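Local coordinates for 5'-tyrosyl-DNA phosphodiesterase (Caenorhabditis elegans, PDB 4F1I), which belongs to the endonuclease/exonuclease/phosphatase family, with a DNase I-like fold and a separate UBA-like domain, at residues K225-N230 and A259-A264. Numbering follows the deposited sequence.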
loop_
_atom_site.group_PDB
_atom_site.type_symbol
_atom_site.label_atom_id
_atom_site.label_comp_id
_atom_site.label_asym_id
_atom_site.label_seq_id
_atom_site.Cartn_x
_atom_site.Cartn_y
_atom_site.Cartn_z
ATOM N N LYS A 225 -14.322 -2.060 -7.932
ATOM C CA LYS A 225 -14.341 -2.325 -6.500
ATOM C C LYS A 225 -14.689 -1.067 -5.704
ATOM O O LYS A 225 -14.160 0.015 -5.968
ATOM C CB LYS A 225 -12.999 -2.898 -6.047
ATOM C CG LYS A 225 -13.073 -3.659 -4.742
ATOM C CD LYS A 225 -12.365 -4.997 -4.850
ATOM C CE LYS A 225 -12.653 -5.873 -3.637
ATOM N NZ LYS A 225 -14.097 -6.244 -3.541
ATOM N N VAL A 226 -15.582 -1.220 -4.730
ATOM C CA VAL A 226 -16.042 -0.099 -3.914
ATOM C C VAL A 226 -16.020 -0.416 -2.414
ATOM O O VAL A 226 -16.488 -1.475 -1.981
ATOM C CB VAL A 226 -17.475 0.324 -4.302
ATOM C CG1 VAL A 226 -17.919 1.522 -3.474
ATOM C CG2 VAL A 226 -17.557 0.639 -5.781
ATOM N N PHE A 227 -15.467 0.507 -1.632
ATOM C CA PHE A 227 -15.496 0.420 -0.176
ATOM C C PHE A 227 -16.318 1.570 0.407
ATOM O O PHE A 227 -16.146 2.726 0.024
ATOM C CB PHE A 227 -14.081 0.461 0.403
ATOM C CG PHE A 227 -13.252 -0.740 0.072
ATOM C CD1 PHE A 227 -13.047 -1.739 1.009
ATOM C CD2 PHE A 227 -12.660 -0.866 -1.174
ATOM C CE1 PHE A 227 -12.272 -2.845 0.708
ATOM C CE2 PHE A 227 -11.887 -1.969 -1.484
ATOM C CZ PHE A 227 -11.695 -2.962 -0.543
ATOM N N LEU A 228 -17.211 1.243 1.333
ATOM C CA LEU A 228 -18.059 2.245 1.965
ATOM C C LEU A 228 -17.810 2.274 3.467
ATOM O O LEU A 228 -17.873 1.241 4.131
ATOM C CB LEU A 228 -19.529 1.941 1.681
ATOM C CG LEU A 228 -19.879 1.823 0.194
ATOM C CD1 LEU A 228 -21.317 1.375 0.020
ATOM C CD2 LEU A 228 -19.629 3.143 -0.526
ATOM N N LEU A 229 -17.513 3.457 3.992
ATOM C CA LEU A 229 -17.238 3.614 5.417
ATOM C C LEU A 229 -18.159 4.655 6.051
ATOM O O LEU A 229 -18.053 5.851 5.775
ATOM C CB LEU A 229 -15.767 3.972 5.658
ATOM C CG LEU A 229 -14.723 2.865 5.448
ATOM C CD1 LEU A 229 -14.378 2.689 3.967
ATOM C CD2 LEU A 229 -13.470 3.140 6.264
ATOM N N ASN A 230 -19.063 4.176 6.898
ATOM C CA ASN A 230 -20.090 5.007 7.511
ATOM C C ASN A 230 -19.912 5.091 9.024
ATOM O O ASN A 230 -19.738 4.073 9.701
ATOM C CB ASN A 230 -21.476 4.444 7.173
ATOM C CG ASN A 230 -22.606 5.264 7.766
ATOM O OD1 ASN A 230 -22.454 6.455 8.030
ATOM N ND2 ASN A 230 -23.754 4.626 7.972
ATOM N N ALA A 259 -4.234 1.593 -0.032
ATOM C CA ALA A 259 -2.932 0.986 -0.278
ATOM C C ALA A 259 -3.071 -0.440 -0.795
ATOM O O ALA A 259 -2.245 -0.910 -1.582
ATOM C CB ALA A 259 -2.091 1.007 0.985
ATOM N N GLN A 260 -4.124 -1.121 -0.360
ATOM C CA GLN A 260 -4.302 -2.530 -0.689
ATOM C C GLN A 260 -5.231 -2.751 -1.876
ATOM O O GLN A 260 -5.294 -3.850 -2.428
ATOM C CB GLN A 260 -4.810 -3.296 0.532
ATOM C CG GLN A 260 -3.841 -3.272 1.694
ATOM C CD GLN A 260 -4.478 -3.707 2.997
ATOM O OE1 GLN A 260 -5.314 -4.610 3.023
ATOM N NE2 GLN A 260 -4.088 -3.058 4.090
ATOM N N ASN A 261 -5.951 -1.706 -2.267
ATOM C CA ASN A 261 -6.865 -1.798 -3.399
ATOM C C ASN A 261 -6.738 -0.606 -4.340
ATOM O O ASN A 261 -7.603 0.271 -4.359
ATOM C CB ASN A 261 -8.311 -1.926 -2.916
ATOM C CG ASN A 261 -8.496 -3.050 -1.920
ATOM O OD1 ASN A 261 -8.738 -4.196 -2.297
ATOM N ND2 ASN A 261 -8.381 -2.729 -0.636
ATOM N N PRO A 262 -5.650 -0.564 -5.121
ATOM C CA PRO A 262 -5.499 0.499 -6.118
ATOM C C PRO A 262 -6.605 0.411 -7.166
ATOM O O PRO A 262 -6.993 -0.687 -7.562
ATOM C CB PRO A 262 -4.135 0.199 -6.748
ATOM C CG PRO A 262 -3.916 -1.258 -6.498
ATOM C CD PRO A 262 -4.541 -1.529 -5.166
ATOM N N GLY A 263 -7.121 1.557 -7.592
ATOM C CA GLY A 263 -8.181 1.586 -8.582
ATOM C C GLY A 263 -9.570 1.483 -7.980
ATOM O O GLY A 263 -10.565 1.544 -8.698
ATOM N N ALA A 264 -9.645 1.336 -6.661
ATOM C CA ALA A 264 -10.935 1.160 -6.004
ATOM C C ALA A 264 -11.571 2.488 -5.627
ATOM O O ALA A 264 -10.877 3.473 -5.385
ATOM C CB ALA A 264 -10.793 0.277 -4.770
#
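F227 reaches from its strand to the side-chain amide of N261, the first residue to leave helical geometry after helix 240-260. F227 CZ lies 3.3 Å from N261 ND2 and 3.5 Å from N261 CG, so the far end of the ring meets the amide. The two side chains cross nearly at right angles, and ring and amide planes are 46° apart, too oblique for a stack. With chi1 at -67°, the F227 ring is anti to its own carbonyl carbon and extends towards the turn. N261 ND2 donates a hydrogen bond to I257 O, one turn back in the helix, which helps to orient the amide against the ring.

A264 fills the other part of the tight side. Its methyl sits at the edge of the F227 ring, with A264 CB 4.1 Å from F227 CE2, and A264 CA comes within 3.4 Å of K225 O. Here the chain has just completed a type II turn, N261 to A264, with G263 at positive phi and a hydrogen bond from A264 N to N261 O (3.3 Å).

Along the K225 side chain the contact loosens: K225 CB still touches A264 CB at 4.1 Å, but beyond it the chain leads away, and NZ makes long, weak ion pairs with E218 and E198. P262, an exposed residue of the turn, packs on Q260 of the second subunit. The arrangement is that of a beta-alpha-beta unit: the turn leads from helix 240-260 into strand 265-269, which runs parallel to strand 224-232 in the DNase I-like fold.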